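Fructosamine deglycase FrlB (Bacillus subtilis, PDB 3EUA) catalyses the conversion of a range of fructosamine 6-phosphates into glucose 6-phosphate and a free amino acid. Local coordinates at residues R11-F16 / Y138-Q143; F30-C33 / I39-P42; D57-N62 / R67-L72; V78-H83 / P88-A93; A95-R98 / L103-A106. All blocks are in the same frame, centred on the assembly; numbering follows the deposited sequence.

Interaction 1: R11-F16 / Y138-Q143; sequences REVQAF and YGVLYQ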
# COMPACT_ATOMS: atom_id res chain seq x y z
N ARG A 11 -29.15 11.13 6.61
CA ARG A 11 -29.70 12.37 6.01
C ARG A 11 -28.65 13.33 5.47
O ARG A 11 -28.87 14.02 4.47
CB ARG A 11 -30.60 13.14 6.98
CG ARG A 11 -31.99 12.53 7.11
CD ARG A 11 -32.94 13.46 7.87
NE ARG A 11 -34.30 12.90 7.89
CZ ARG A 11 -34.75 11.98 8.76
NH1 ARG A 11 -36.00 11.56 8.67
NH2 ARG A 11 -33.96 11.47 9.71
N GLU A 12 -27.50 13.38 6.12
CA GLU A 12 -26.43 14.25 5.68
C GLU A 12 -25.86 13.70 4.37
O GLU A 12 -25.49 14.47 3.47
CB GLU A 12 -25.36 14.32 6.77
CG GLU A 12 -25.86 14.77 8.19
CD GLU A 12 -24.93 14.28 9.32
OE1 GLU A 12 -24.59 15.10 10.21
OE2 GLU A 12 -24.52 13.09 9.34
N VAL A 13 -25.76 12.38 4.27
CA VAL A 13 -25.29 11.71 3.06
C VAL A 13 -26.33 11.95 1.94
O VAL A 13 -25.98 12.23 0.83
CB VAL A 13 -25.04 10.19 3.33
CG1 VAL A 13 -24.89 9.40 2.02
CG2 VAL A 13 -23.81 10.00 4.25
N GLN A 14 -27.60 11.87 2.27
CA GLN A 14 -28.62 12.14 1.25
C GLN A 14 -28.51 13.55 0.69
O GLN A 14 -28.65 13.73 -0.50
CB GLN A 14 -30.04 11.95 1.79
CG GLN A 14 -30.40 10.50 2.22
CD GLN A 14 -31.87 10.39 2.61
OE1 GLN A 14 -32.73 10.98 1.95
NE2 GLN A 14 -32.16 9.63 3.65
N ALA A 15 -28.30 14.54 1.55
CA ALA A 15 -28.16 15.94 1.11
C ALA A 15 -26.96 16.06 0.19
O ALA A 15 -27.04 16.67 -0.87
CB ALA A 15 -28.01 16.86 2.29
N PHE A 16 -25.84 15.47 0.59
CA PHE A 16 -24.64 15.46 -0.26
C PHE A 16 -24.94 14.85 -1.64
O PHE A 16 -24.59 15.44 -2.68
CB PHE A 16 -23.51 14.72 0.45
CG PHE A 16 -22.39 14.30 -0.45
CD1 PHE A 16 -21.40 15.20 -0.81
CD2 PHE A 16 -22.29 12.98 -0.88
CE1 PHE A 16 -20.34 14.78 -1.63
CE2 PHE A 16 -21.24 12.56 -1.68
CZ PHE A 16 -20.26 13.47 -2.06
N TYR A 138 -17.77 2.12 8.53
CA TYR A 138 -17.79 1.38 7.27
C TYR A 138 -19.14 1.52 6.52
O TYR A 138 -19.18 1.57 5.26
CB TYR A 138 -17.54 -0.08 7.51
CG TYR A 138 -16.09 -0.52 7.68
CD1 TYR A 138 -15.29 -0.74 6.57
CD2 TYR A 138 -15.57 -0.82 8.93
CE1 TYR A 138 -13.99 -1.18 6.67
CE2 TYR A 138 -14.23 -1.29 9.06
CZ TYR A 138 -13.45 -1.45 7.93
OH TYR A 138 -12.16 -1.90 8.03
N GLY A 139 -20.24 1.56 7.29
CA GLY A 139 -21.59 1.68 6.70
C GLY A 139 -21.79 2.98 5.99
O GLY A 139 -22.20 3.01 4.84
N VAL A 140 -21.48 4.07 6.70
CA VAL A 140 -21.65 5.42 6.17
C VAL A 140 -20.75 5.64 4.97
O VAL A 140 -21.14 6.27 4.02
CB VAL A 140 -21.39 6.49 7.29
CG1 VAL A 140 -21.18 7.89 6.73
CG2 VAL A 140 -22.53 6.48 8.36
N LEU A 141 -19.54 5.10 5.03
CA LEU A 141 -18.59 5.23 3.92
C LEU A 141 -19.17 4.59 2.66
O LEU A 141 -19.10 5.18 1.57
CB LEU A 141 -17.25 4.60 4.28
CG LEU A 141 -16.15 4.58 3.20
CD1 LEU A 141 -16.09 5.91 2.48
CD2 LEU A 141 -14.80 4.23 3.85
N TYR A 142 -19.72 3.40 2.79
CA TYR A 142 -20.36 2.76 1.65
C TYR A 142 -21.63 3.51 1.16
O TYR A 142 -21.93 3.52 -0.04
CB TYR A 142 -20.66 1.27 1.89
CG TYR A 142 -19.53 0.30 1.61
CD1 TYR A 142 -18.39 0.67 0.86
CD2 TYR A 142 -19.72 -1.06 1.86
CE1 TYR A 142 -17.41 -0.27 0.54
CE2 TYR A 142 -18.73 -2.02 1.53
CZ TYR A 142 -17.58 -1.61 0.89
OH TYR A 142 -16.63 -2.52 0.56
N GLN A 143 -22.40 4.11 2.05
CA GLN A 143 -23.54 4.92 1.60
C GLN A 143 -23.03 6.02 0.64
O GLN A 143 -23.60 6.25 -0.45
CB GLN A 143 -24.26 5.55 2.79
CG GLN A 143 -24.93 4.59 3.77
CD GLN A 143 -25.51 5.31 4.98
OE1 GLN A 143 -26.02 6.41 4.86
NE2 GLN A 143 -25.46 4.67 6.15

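Interaction 2: F30-C33 / I39-P42; sequences FVAC and IMYP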
# COMPACT_ATOMS: atom_id res chain seq x y z
N PHE A 30 -9.33 9.15 -1.32
CA PHE A 30 -9.64 8.61 0.01
C PHE A 30 -8.50 9.04 0.94
O PHE A 30 -7.40 8.54 0.83
CB PHE A 30 -9.74 7.11 -0.07
CG PHE A 30 -10.86 6.64 -0.92
CD1 PHE A 30 -12.18 6.71 -0.44
CD2 PHE A 30 -10.62 6.12 -2.19
CE1 PHE A 30 -13.24 6.23 -1.22
CE2 PHE A 30 -11.64 5.68 -2.98
CZ PHE A 30 -12.96 5.73 -2.48
N VAL A 31 -8.78 9.97 1.84
CA VAL A 31 -7.72 10.55 2.68
C VAL A 31 -8.00 10.50 4.17
O VAL A 31 -8.98 11.08 4.67
CB VAL A 31 -7.50 12.04 2.26
CG1 VAL A 31 -6.32 12.64 2.97
CG2 VAL A 31 -7.29 12.16 0.74
N ALA A 32 -7.12 9.84 4.89
CA ALA A 32 -7.27 9.72 6.35
C ALA A 32 -5.96 9.19 6.90
O ALA A 32 -5.01 9.01 6.14
CB ALA A 32 -8.42 8.77 6.68
N CYS A 33 -5.93 8.91 8.21
CA CYS A 33 -4.77 8.35 8.85
C CYS A 33 -5.05 7.06 9.61
O CYS A 33 -6.10 6.90 10.23
CB CYS A 33 -4.15 9.33 9.85
SG CYS A 33 -3.56 10.87 9.11
N ILE A 39 -10.05 1.76 6.79
CA ILE A 39 -11.46 1.49 6.46
C ILE A 39 -11.82 1.86 5.03
O ILE A 39 -12.88 1.50 4.55
CB ILE A 39 -12.48 2.18 7.41
CG1 ILE A 39 -12.64 3.69 7.12
CG2 ILE A 39 -12.17 1.86 8.89
CD1 ILE A 39 -13.92 4.26 7.78
N MSE A 40 -10.95 2.60 4.35
CA MSE A 40 -11.22 3.01 2.97
C MSE A 40 -10.72 2.07 1.88
O MSE A 40 -11.04 2.27 0.69
CB MSE A 40 -10.64 4.40 2.72
CG MSE A 40 -11.45 5.50 3.40
SE MSE A 40 -10.57 7.20 3.39
CE MSE A 40 -11.76 8.02 4.64
N TYR A 41 -9.95 1.05 2.26
CA TYR A 41 -9.39 0.14 1.29
C TYR A 41 -10.49 -0.57 0.50
O TYR A 41 -10.38 -0.71 -0.72
CB TYR A 41 -8.41 -0.85 1.92
CG TYR A 41 -7.06 -0.25 2.26
CD1 TYR A 41 -6.93 0.88 3.06
CD2 TYR A 41 -5.90 -0.87 1.86
CE1 TYR A 41 -5.68 1.39 3.39
CE2 TYR A 41 -4.65 -0.36 2.20
CZ TYR A 41 -4.55 0.76 2.96
OH TYR A 41 -3.32 1.28 3.29
N PRO A 42 -11.55 -1.05 1.17
CA PRO A 42 -12.65 -1.69 0.44
C PRO A 42 -13.31 -0.74 -0.57
O PRO A 42 -13.70 -1.14 -1.65
CB PRO A 42 -13.63 -2.03 1.54
CG PRO A 42 -12.85 -2.05 2.75
CD PRO A 42 -11.75 -1.11 2.62

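Interaction 3: D57-N62 / R67-L72; sequences DLYSAN and RNPVQL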
# COMPACT_ATOMS: atom_id res chain seq x y z
N ASP A 57 -7.78 7.26 -5.85
CA ASP A 57 -6.49 7.14 -5.19
C ASP A 57 -6.72 7.18 -3.66
O ASP A 57 -7.73 7.69 -3.18
CB ASP A 57 -5.49 8.21 -5.63
CG ASP A 57 -4.87 7.93 -6.99
OD1 ASP A 57 -4.16 6.93 -7.13
OD2 ASP A 57 -5.02 8.77 -7.91
N LEU A 58 -5.79 6.59 -2.93
CA LEU A 58 -5.87 6.52 -1.48
C LEU A 58 -4.55 6.87 -0.88
O LEU A 58 -3.53 6.33 -1.29
CB LEU A 58 -6.25 5.10 -1.08
CG LEU A 58 -6.53 4.76 0.40
CD1 LEU A 58 -7.53 3.66 0.49
CD2 LEU A 58 -5.30 4.36 1.18
N TYR A 59 -4.56 7.77 0.09
CA TYR A 59 -3.30 8.18 0.75
C TYR A 59 -3.53 8.46 2.20
O TYR A 59 -4.63 8.80 2.61
CB TYR A 59 -2.75 9.49 0.17
CG TYR A 59 -2.56 9.51 -1.32
CD1 TYR A 59 -1.48 8.88 -1.92
CD2 TYR A 59 -3.47 10.18 -2.15
CE1 TYR A 59 -1.33 8.88 -3.31
CE2 TYR A 59 -3.30 10.21 -3.53
CZ TYR A 59 -2.24 9.55 -4.11
OH TYR A 59 -2.09 9.53 -5.49
N SER A 60 -2.46 8.33 2.96
CA SER A 60 -2.44 8.73 4.35
C SER A 60 -2.51 10.27 4.23
O SER A 60 -2.01 10.82 3.25
CB SER A 60 -1.15 8.28 5.03
OG SER A 60 -1.18 8.60 6.42
N ALA A 61 -3.13 10.96 5.18
CA ALA A 61 -3.37 12.42 5.03
C ALA A 61 -2.16 13.29 4.80
O ALA A 61 -2.22 14.22 4.00
CB ALA A 61 -4.14 12.95 6.22
N ASN A 62 -1.05 13.04 5.50
CA ASN A 62 0.10 13.91 5.33
C ASN A 62 0.81 13.58 4.01
O ASN A 62 1.39 14.46 3.38
CB ASN A 62 1.03 13.85 6.55
CG ASN A 62 1.43 15.22 7.02
OD1 ASN A 62 0.93 16.22 6.50
ND2 ASN A 62 2.30 15.30 8.04
N ARG A 67 2.55 14.93 -1.22
CA ARG A 67 2.64 14.41 -2.59
C ARG A 67 1.92 15.38 -3.54
O ARG A 67 2.30 15.50 -4.71
CB ARG A 67 2.06 13.01 -2.66
CG ARG A 67 2.17 12.31 -4.04
CD ARG A 67 1.49 10.97 -3.95
NE ARG A 67 2.22 10.00 -3.12
CZ ARG A 67 2.67 8.81 -3.53
NH1 ARG A 67 2.37 8.32 -4.75
NH2 ARG A 67 3.32 8.03 -2.67
N ASN A 68 0.88 16.05 -3.03
CA ASN A 68 0.15 17.10 -3.77
C ASN A 68 -0.18 16.66 -5.20
O ASN A 68 0.37 17.21 -6.17
CB ASN A 68 1.04 18.35 -3.71
CG ASN A 68 0.40 19.56 -4.34
OD1 ASN A 68 -0.82 19.71 -4.33
ND2 ASN A 68 1.22 20.45 -4.89
N PRO A 69 -1.08 15.67 -5.35
CA PRO A 69 -1.38 15.15 -6.68
C PRO A 69 -1.78 16.25 -7.63
O PRO A 69 -2.66 17.04 -7.31
CB PRO A 69 -2.55 14.21 -6.43
CG PRO A 69 -2.41 13.79 -5.02
CD PRO A 69 -1.86 14.98 -4.31
N VAL A 70 -1.12 16.29 -8.79
CA VAL A 70 -1.39 17.34 -9.78
C VAL A 70 -2.84 17.30 -10.31
O VAL A 70 -3.37 18.33 -10.72
CB VAL A 70 -0.35 17.36 -10.95
CG1 VAL A 70 -0.40 16.13 -11.77
CG2 VAL A 70 -0.59 18.54 -11.85
N GLN A 71 -3.49 16.14 -10.24
CA GLN A 71 -4.86 16.02 -10.71
C GLN A 71 -5.89 16.45 -9.66
O GLN A 71 -7.07 16.39 -9.92
CB GLN A 71 -5.11 14.59 -11.19
CG GLN A 71 -4.37 14.28 -12.48
CD GLN A 71 -4.49 12.83 -12.91
OE1 GLN A 71 -5.47 12.18 -12.61
NE2 GLN A 71 -3.49 12.33 -13.60
N LEU A 72 -5.45 16.86 -8.46
CA LEU A 72 -6.35 17.36 -7.43
C LEU A 72 -6.85 18.74 -7.83
O LEU A 72 -6.05 19.64 -8.05
CB LEU A 72 -5.66 17.48 -6.07
CG LEU A 72 -6.46 18.06 -4.89
CD1 LEU A 72 -7.67 17.25 -4.61
CD2 LEU A 72 -5.57 18.16 -3.64

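Interaction 4: V78-H83 / P88-A93; sequences VILCSH and PETVKA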
# COMPACT_ATOMS: atom_id res chain seq x y z
N VAL A 78 -13.00 14.55 -2.44
CA VAL A 78 -12.08 14.04 -1.43
C VAL A 78 -12.93 13.57 -0.25
O VAL A 78 -13.72 14.32 0.28
CB VAL A 78 -11.01 15.08 -1.05
CG1 VAL A 78 -10.06 14.54 0.00
CG2 VAL A 78 -10.21 15.50 -2.30
N ILE A 79 -12.78 12.31 0.12
CA ILE A 79 -13.52 11.74 1.21
C ILE A 79 -12.53 11.56 2.35
O ILE A 79 -11.51 10.87 2.18
CB ILE A 79 -14.12 10.37 0.85
CG1 ILE A 79 -15.11 10.49 -0.31
CG2 ILE A 79 -14.84 9.75 2.08
CD1 ILE A 79 -15.61 9.17 -0.83
N LEU A 80 -12.81 12.21 3.49
CA LEU A 80 -11.95 12.15 4.66
C LEU A 80 -12.65 11.52 5.86
O LEU A 80 -13.89 11.51 5.95
CB LEU A 80 -11.40 13.54 5.02
CG LEU A 80 -10.76 14.31 3.86
CD1 LEU A 80 -11.71 15.42 3.31
CD2 LEU A 80 -9.45 14.89 4.30
N CYS A 81 -11.86 10.98 6.77
CA CYS A 81 -12.41 10.38 7.97
C CYS A 81 -11.47 10.56 9.16
O CYS A 81 -10.25 10.42 9.02
CB CYS A 81 -12.67 8.90 7.75
SG CYS A 81 -13.45 8.15 9.19
N SER A 82 -12.05 10.89 10.30
CA SER A 82 -11.35 11.04 11.57
C SER A 82 -12.39 10.82 12.65
O SER A 82 -13.37 11.55 12.70
CB SER A 82 -10.76 12.43 11.76
OG SER A 82 -10.19 12.56 13.07
N HIS A 83 -12.13 9.90 13.55
CA HIS A 83 -13.10 9.61 14.59
C HIS A 83 -13.36 10.82 15.48
O HIS A 83 -14.47 11.33 15.59
CB HIS A 83 -12.58 8.44 15.39
CG HIS A 83 -13.55 7.95 16.40
ND1 HIS A 83 -14.63 7.17 16.06
CD2 HIS A 83 -13.65 8.18 17.72
CE1 HIS A 83 -15.33 6.90 17.14
NE2 HIS A 83 -14.76 7.51 18.16
N PRO A 88 -4.79 16.14 13.32
CA PRO A 88 -4.35 17.36 12.62
C PRO A 88 -4.05 17.24 11.15
O PRO A 88 -4.34 18.18 10.41
CB PRO A 88 -3.10 17.78 13.40
CG PRO A 88 -3.25 17.12 14.70
CD PRO A 88 -3.88 15.81 14.42
N GLU A 89 -3.50 16.09 10.73
CA GLU A 89 -3.16 15.90 9.31
C GLU A 89 -4.42 15.78 8.44
O GLU A 89 -4.46 16.23 7.29
CB GLU A 89 -2.30 14.66 9.08
CG GLU A 89 -1.02 14.59 9.86
CD GLU A 89 -1.15 13.86 11.18
OE1 GLU A 89 -2.03 14.16 12.01
OE2 GLU A 89 -0.32 12.96 11.37
N THR A 90 -5.44 15.15 8.98
CA THR A 90 -6.70 14.98 8.25
C THR A 90 -7.43 16.32 8.16
O THR A 90 -7.99 16.66 7.11
CB THR A 90 -7.52 13.85 8.85
OG1 THR A 90 -6.68 12.70 8.90
CG2 THR A 90 -8.74 13.53 7.98
N VAL A 91 -7.38 17.09 9.24
CA VAL A 91 -7.98 18.41 9.27
C VAL A 91 -7.30 19.28 8.21
O VAL A 91 -7.96 19.92 7.39
CB VAL A 91 -7.83 19.07 10.65
CG1 VAL A 91 -8.21 20.58 10.61
CG2 VAL A 91 -8.66 18.33 11.72
N LYS A 92 -5.97 19.27 8.20
CA LYS A 92 -5.22 20.05 7.23
C LYS A 92 -5.48 19.54 5.82
O LYS A 92 -5.60 20.32 4.91
CB LYS A 92 -3.72 20.10 7.55
N ALA A 93 -5.59 18.22 5.63
CA ALA A 93 -5.88 17.68 4.29
C ALA A 93 -7.21 18.18 3.75
O ALA A 93 -7.32 18.44 2.54
CB ALA A 93 -5.85 16.14 4.27

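Interaction 5: A95-R98 / L103-A106; sequences AFAR and LTIA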
# COMPACT_ATOMS: atom_id res chain seq x y z
N ALA A 95 -8.70 21.08 4.51
CA ALA A 95 -8.50 22.48 4.16
C ALA A 95 -7.71 22.60 2.86
O ALA A 95 -8.04 23.41 1.99
CB ALA A 95 -7.79 23.24 5.29
N PHE A 96 -6.68 21.78 2.73
CA PHE A 96 -5.84 21.74 1.54
C PHE A 96 -6.65 21.42 0.27
O PHE A 96 -6.53 22.13 -0.72
CB PHE A 96 -4.74 20.70 1.74
CG PHE A 96 -3.85 20.52 0.57
CD1 PHE A 96 -2.91 21.49 0.24
CD2 PHE A 96 -3.92 19.39 -0.20
CE1 PHE A 96 -2.08 21.32 -0.83
CE2 PHE A 96 -3.07 19.24 -1.28
CZ PHE A 96 -2.18 20.19 -1.58
N ALA A 97 -7.45 20.36 0.33
CA ALA A 97 -8.29 19.93 -0.79
C ALA A 97 -9.33 20.98 -1.11
O ALA A 97 -9.52 21.33 -2.27
CB ALA A 97 -8.94 18.58 -0.49
N ARG A 98 -9.99 21.51 -0.08
CA ARG A 98 -11.02 22.53 -0.31
C ARG A 98 -10.40 23.78 -0.95
O ARG A 98 -11.01 24.36 -1.84
CB ARG A 98 -11.76 22.87 0.97
CG ARG A 98 -13.05 23.64 0.75
CD ARG A 98 -13.94 23.59 2.00
NE ARG A 98 -15.23 24.24 1.78
CZ ARG A 98 -16.19 24.39 2.69
NH1 ARG A 98 -16.03 23.94 3.93
NH2 ARG A 98 -17.32 25.01 2.36
N LEU A 103 -14.37 19.10 -3.95
CA LEU A 103 -15.58 18.84 -3.18
C LEU A 103 -15.10 17.95 -2.04
O LEU A 103 -14.45 16.93 -2.28
CB LEU A 103 -16.61 18.12 -4.03
CG LEU A 103 -17.92 17.66 -3.38
CD1 LEU A 103 -18.70 18.84 -2.81
CD2 LEU A 103 -18.74 16.88 -4.42
N THR A 104 -15.40 18.33 -0.80
CA THR A 104 -14.96 17.58 0.36
C THR A 104 -16.08 17.11 1.24
O THR A 104 -17.01 17.86 1.55
CB THR A 104 -13.99 18.44 1.26
OG1 THR A 104 -14.61 19.67 1.61
CG2 THR A 104 -12.70 18.71 0.54
N ILE A 105 -15.98 15.85 1.66
CA ILE A 105 -16.93 15.27 2.57
C ILE A 105 -16.13 14.55 3.65
O ILE A 105 -15.27 13.75 3.34
CB ILE A 105 -17.91 14.32 1.87
CG1 ILE A 105 -18.87 13.75 2.91
CG2 ILE A 105 -17.11 13.22 1.13
CD1 ILE A 105 -20.17 13.14 2.38
N ALA A 106 -16.40 14.88 4.91
CA ALA A 106 -15.72 14.30 6.02
C ALA A 106 -16.67 13.46 6.85
O ALA A 106 -17.81 13.87 7.09
CB ALA A 106 -15.12 15.43 6.90

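Interaction 1: R11-F16 / Y138-Q143
The carboxamide of Gln-143 is the one flat group that meets the opposing helix, and it does so at its oxygen: OE1 stands 4.2 Å from Val-13 CB. The valine carbon sits somewhat to one side of the amide plane, and the approach is a van der Waals touch against carbon; the hydrogen bond of OE1 comes from the backbone N of Asn-10, just ahead of helix 11-20. The other end of the amide is held more loosely, by a weak bond from NE2 to Ile-134 O. The aromatic rings of these helices turn elsewhere; Phe-16 meets Tyr-121 edge-to-face, and Tyr-142 does the same with Phe-146.

Val-13 carries the first helix's share of the contact, and its two methyls divide the work. CG1, anti to the backbone N (chi1 166°), packs 4.0 Å from Gln-143 CB, the two side chains running at about a right angle. CG2 reaches Val-140 CG1 at 4.2 Å. In the three-layer alpha-beta-alpha architecture of the SIS domain, helices 11-20 and 137-153 lie on the same face of the parallel sheet, with Phe-16 resting on Leu-103 and Ile-105 while Val-140 and Leu-141 rest on Met-107. Val-13 and Gln-143 are the closest backbone pair, their CA atoms 7.2 Å apart. On the far side of helix 137-153, Tyr-138 and Tyr-142 pack against helix 288-313, and the OH of Tyr-142 is hydrogen-bonded to Tyr-293 O.

Interaction 2: F30-C33 / I39-P42
Met-40, modelled as selenomethionine, runs its side chain obliquely past Phe-30 and on along the strand. Beyond CG the chain is extended (chi2 169°), which carries SE and CE past the start of the phenylalanine side chain to the residues that follow it. SE lies 3.6 Å from Phe-30 CB and 5.4 Å from the centroid of the Phe-30 ring. Seen from that ring it is an edge approach, 77° off the normal, and so a Met-aromatic contact in which selenium stands beside the ring. Further back, Met-40 CG comes within 4.1 Å of Phe-30 CD1.

Strand 27-32 is the first strand of a beta-alpha-beta crossover in the SIS domain: the chain leaves its C-terminal end, passes through a short helix and returns along helix 41-50 to strand 55-60, the neighbouring parallel strand. Leu-58, Cys-81 and Leu-141 also touch the Met-40 side chain.

At the far end of the residue, CE packs 4.0 Å from Ala-32 CB. SE also lies 3.6 Å from Val-31 N, but that amide is already committed to the sheet through its bond to Ile-79 O, so the large, polarisable selenium merely lies against it. Past the end of the strand, Cys-33 packs on His-234 of the second subunit.

Interaction 3: D57-N62 / R67-L72
Two torsions of Arg-67 bring it to Tyr-59: CG stands anti to the backbone N (chi1 -176°), sending the chain towards Tyr-59, and a bend at chi3 (-70°) then lays the guanidinium alongside the tyrosine ring. This is the strand-helix-loop part of the SIS domain, in which strand 55-60 runs into helix 61-67 and the chain then turns back towards strand 76-82.

The arginine makes its closest approach through its aliphatic part, with Arg-67 CD 3.6 Å from Tyr-59 CE1. NE follows at 3.7 Å from the same CE1, which lies over one face of the guanidinium. The two planes are 39° apart, however, and the groups are therefore tilted against each other and do not stack. On the same side of the ring plane, but at the other carbon ortho to the hydroxyl, Pro-69 CG packs 4.0 Å from Tyr-59 CE2.

The polar ends find partners beyond the two segments. NE of Arg-67 forms a salt bridge with Glu-63, while its NH1 forms a salt bridge, and the OH of Tyr-59 a hydrogen bond, with OD2 of Asp-48 of the second subunit, which places this cluster at the subunit interface. A leucine in place of Tyr-59 would probably deprive that aspartate of its hydroxyl partner and take away the ring surface on which Arg-67 CD and Pro-69 CG rest. Pro-69 itself begins a type I turn, closed by Leu-72 N bonding to Pro-69 O at 3.0 Å.

Interaction 4: V78-H83 / P88-A93
Apolar contacts come first: Leu-80 directs CD2 to Ala-93 CB, 3.8 Å away, while its CB meets the methyl of Thr-90, CG2, at 4.0 Å. That methyl also comes within 4.4 Å of Ser-82 CB. Thr-90 can offer carbon to the strand because CG2 is anti to its backbone N, an orientation that carries it towards the sheet.

A second set of contacts joins methyls to backbone oxygens. Leu-80 CD2 lies 3.6 Å from Thr-90 O, and Thr-90 CG2 lies as close, 3.6 Å, to Cys-81 O. The pair opens the beta-alpha-beta crossover of strand 76-82, helix 88-99 and strand 103-108, with helix and strand segments roughly antiparallel (154°) and their axes 8.6 Å apart at closest approach.

Polar groups are handled unevenly. Ser-82 OG is paired with Thr-87 OG1 in the connecting loop, whereas Cys-81 O and Thr-90 OG1 are buried here without a partner in the model, a likely cost of laying the helix on the strand through carbon. Next to Thr-90 in the helix, Glu-89 faces the second subunit, where it meets Arg-261 in a salt bridge and His-234 in a hydrogen bond.

Interaction 5: A95-R98 / L103-A106
Thr-104 buries the most surface in this contact, and its methyl does most of the touching. CG2 sits beside the backbone N of its own residue, from where it packs 3.9 Å from Ala-97 CB and equally close, 3.9 Å, to Arg-98 N. The hydroxyl takes the remaining position, between N and the carbonyl carbon (chi1 54°), and bonds outside the pair, with Gln-120 N.

Arg-98 comes next. Its side chain is extended from CG to NE and passes the threonine at about a right angle, bringing CD within 4.0 Å of Thr-104 OG1. The guanidinium continues beyond, and NH1 is hydrogen-bonded to Glu-118 O. Ala-97, the third residue, presents only its CB, a short side chain, consistent with the helix lying close to the sheet here; the same methyl also meets Val-78. Here the second half of the beta-alpha-beta crossover is closed: helix 88-99 ends and strand 103-108 begins beside strand 76-82.

The contact is mostly carbon, with Arg-98 N and Thr-104 OG1 also touching but not bonded across it. This is consistent with simple van der Waals cohesion, the methyl of Thr-104 facing the helix while its hydroxyl is used by Gln-120 N.

In the fold
All five contacts belong to the N-terminal SIS domain and surround its five-stranded parallel sheet. Interactions 2, 3, 4 and 5 follow one another along the chain, while interaction 1 brings together helices from the two ends of that stretch. Interactions 4 and 5, with centres about 8 Å apart, share helix 88-99 and join it to neighbouring strands 76-82 and 103-108. Interactions 2 and 3 are about 12 Å apart, linked by backbone bonds between strands 27-32 and 55-60. Helices 11-20 and 137-153 cover the face opposite helix 88-99. Residues in interactions 2, 3 and 4 also reach the second subunit, so the part of the domain packed round the sheet also contributes to the subunit contact.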